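PDB 3U4J: NAD-dependent aldehyde dehydrogenase from Sinorhizobium meliloti, which probably oxidises aldehydes to carboxylic acids with NAD or NADP as electron acceptor, as members of the aldehyde dehydrogenase family do. Local coordinates for residues L285-A293 with A319-I327. Sequence-based numbering, arbitrary orientation.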
# COMPACT_ATOMS: atom_id res chain seq x y z
N LEU A 285 -14.70 14.54 32.58
CA LEU A 285 -15.95 14.00 33.09
C LEU A 285 -17.20 14.49 32.34
O LEU A 285 -18.09 13.68 32.06
CB LEU A 285 -16.11 14.33 34.57
CG LEU A 285 -16.95 13.32 35.36
CD1 LEU A 285 -16.17 12.01 35.48
CD2 LEU A 285 -17.24 13.88 36.74
N ASP A 286 -17.26 15.77 32.01
CA ASP A 286 -18.44 16.29 31.29
C ASP A 286 -18.54 15.66 29.91
O ASP A 286 -19.64 15.30 29.46
CB ASP A 286 -18.43 17.83 31.19
CG ASP A 286 -18.61 18.51 32.57
OD1 ASP A 286 -18.02 19.61 32.79
OD2 ASP A 286 -19.31 17.93 33.42
N ALA A 287 -17.40 15.53 29.23
CA ALA A 287 -17.37 14.91 27.91
C ALA A 287 -17.73 13.42 27.97
O ALA A 287 -18.51 12.92 27.14
CB ALA A 287 -16.01 15.12 27.27
N ALA A 288 -17.14 12.71 28.93
CA ALA A 288 -17.39 11.29 29.13
C ALA A 288 -18.87 11.05 29.43
O ALA A 288 -19.48 10.14 28.87
CB ALA A 288 -16.49 10.71 30.23
N ALA A 289 -19.46 11.87 30.31
CA ALA A 289 -20.88 11.73 30.67
C ALA A 289 -21.81 11.87 29.44
O ALA A 289 -22.72 11.08 29.27
CB ALA A 289 -21.25 12.76 31.75
N ASP A 290 -21.54 12.86 28.60
CA ASP A 290 -22.30 13.10 27.38
C ASP A 290 -22.12 11.93 26.40
O ASP A 290 -23.08 11.46 25.79
CB ASP A 290 -21.83 14.44 26.78
CG ASP A 290 -22.48 14.76 25.45
OD1 ASP A 290 -21.88 14.45 24.40
OD2 ASP A 290 -23.61 15.30 25.46
N GLY A 291 -20.89 11.46 26.28
CA GLY A 291 -20.58 10.33 25.41
C GLY A 291 -21.21 9.02 25.87
O GLY A 291 -21.57 8.17 25.05
N ILE A 292 -21.34 8.84 27.19
CA ILE A 292 -22.06 7.69 27.72
C ILE A 292 -23.55 7.73 27.33
O ILE A 292 -24.09 6.74 26.84
CB ILE A 292 -21.88 7.52 29.28
CG1 ILE A 292 -20.41 7.33 29.68
CG2 ILE A 292 -22.72 6.37 29.78
CD1 ILE A 292 -19.70 6.14 28.99
N ALA A 293 -24.18 8.88 27.55
CA ALA A 293 -25.57 9.10 27.16
C ALA A 293 -25.73 8.84 25.65
O ALA A 293 -26.60 8.08 25.23
CB ALA A 293 -25.98 10.53 27.49
N ALA A 319 -19.43 10.82 40.47
CA ALA A 319 -19.44 12.07 39.73
C ALA A 319 -19.97 11.86 38.30
O ALA A 319 -20.66 12.73 37.75
CB ALA A 319 -18.06 12.72 39.72
N LEU A 320 -19.66 10.70 37.71
CA LEU A 320 -20.05 10.43 36.33
C LEU A 320 -21.54 10.12 36.28
O LEU A 320 -22.24 10.68 35.45
CB LEU A 320 -19.24 9.27 35.73
CG LEU A 320 -19.49 8.98 34.24
CD1 LEU A 320 -18.75 10.02 33.36
CD2 LEU A 320 -18.99 7.60 33.91
N MSE A 321 -22.01 9.26 37.18
CA MSE A 321 -23.43 8.91 37.29
C MSE A 321 -24.33 10.13 37.47
O MSE A 321 -25.35 10.25 36.80
CB MSE A 321 -23.64 7.90 38.44
CG MSE A 321 -25.02 7.25 38.47
SE MSE A 321 -25.47 6.34 36.73
CE MSE A 321 -24.36 4.74 36.92
N GLU A 322 -23.95 11.03 38.37
CA GLU A 322 -24.69 12.29 38.60
C GLU A 322 -24.85 13.11 37.30
O GLU A 322 -25.92 13.66 37.02
CB GLU A 322 -23.93 13.10 39.67
CG GLU A 322 -24.68 14.20 40.37
CD GLU A 322 -23.81 14.83 41.49
OE1 GLU A 322 -23.42 14.09 42.44
OE2 GLU A 322 -23.51 16.05 41.41
N ARG A 323 -23.79 13.19 36.51
CA ARG A 323 -23.84 13.92 35.23
C ARG A 323 -24.67 13.17 34.18
O ARG A 323 -25.47 13.77 33.46
CB ARG A 323 -22.41 14.20 34.74
CG ARG A 323 -21.83 15.46 35.40
CD ARG A 323 -20.30 15.54 35.42
NE ARG A 323 -19.94 16.28 36.63
CZ ARG A 323 -18.74 16.77 36.93
NH1 ARG A 323 -17.72 16.64 36.09
NH2 ARG A 323 -18.57 17.41 38.08
N LEU A 324 -24.48 11.85 34.12
CA LEU A 324 -25.21 10.99 33.18
C LEU A 324 -26.72 11.04 33.45
O LEU A 324 -27.51 11.17 32.53
CB LEU A 324 -24.72 9.57 33.28
CG LEU A 324 -25.56 8.56 32.48
CD1 LEU A 324 -25.50 8.86 30.95
CD2 LEU A 324 -25.11 7.17 32.78
N LEU A 325 -27.11 10.95 34.72
CA LEU A 325 -28.53 10.98 35.06
C LEU A 325 -29.17 12.34 34.81
O LEU A 325 -30.33 12.42 34.39
CB LEU A 325 -28.76 10.52 36.50
CG LEU A 325 -28.39 9.06 36.77
CD1 LEU A 325 -28.50 8.84 38.29
CD2 LEU A 325 -29.29 8.07 36.02
N ASP A 326 -28.41 13.40 35.01
CA ASP A 326 -28.92 14.73 34.69
C ASP A 326 -29.24 14.87 33.20
O ASP A 326 -30.29 15.40 32.82
CB ASP A 326 -27.94 15.82 35.14
CG ASP A 326 -28.58 17.20 35.17
OD1 ASP A 326 -29.66 17.34 35.81
OD2 ASP A 326 -28.03 18.15 34.57
N ILE A 327 -28.34 14.37 32.35
CA ILE A 327 -28.61 14.39 30.90
C ILE A 327 -29.83 13.51 30.61
O ILE A 327 -30.73 13.91 29.87
CB ILE A 327 -27.36 13.95 30.06
CG1 ILE A 327 -26.26 15.03 30.15
CG2 ILE A 327 -27.74 13.75 28.61
CD1 ILE A 327 -24.82 14.54 29.81
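Ala289 and Leu324 mark where helices 285-297 and 317-330 come nearest, their CA atoms 5.1 Å apart. In the alpha/beta catalytic domain of the aldehyde dehydrogenase fold, both helices cover the sheet that includes parallel strands 275-279 and 307-313, and the axes of 285-293 and 319-327 cross at -51°. Small residues make the approach possible: the single methyl of Ala289 lets the backbones come close and meets CB of Arg323 at 3.5 Å. Leucines fill the groove on the sheet side. Followed outward, Leu320 first sets CB beside Leu285 CD1; CG, anti to the backbone N (chi1 -175°), then swings CD1 against the backbone of the first helix, 3.6 Å from Ala289 N, while CD2 reaches the neighbourhood of Ile292 CG1. Leu324 repeats this one turn later, its CD1 resting near Ala293 N. At the outer end, Leu285 sends CD1 to Leu320 CD1 (3.9 Å). With an alanine here, Leu320 CB and CD1 are likely to lose this apolar cover. Asp286 OD2 forms a salt bridge of charge alone with Arg323 NH1, whose place is uncertain; the oxygen lies well out of the guanidinium plane, and the carboxylate is turned 40° from it. Farther along, OD1 and OD2 of Asp290 accept hydrogen bonds from the backbone N of Trp504 and Phe505, respectively, of the second subunit, and Ile327 CD1 packs 3.8 Å from Asp290 CA.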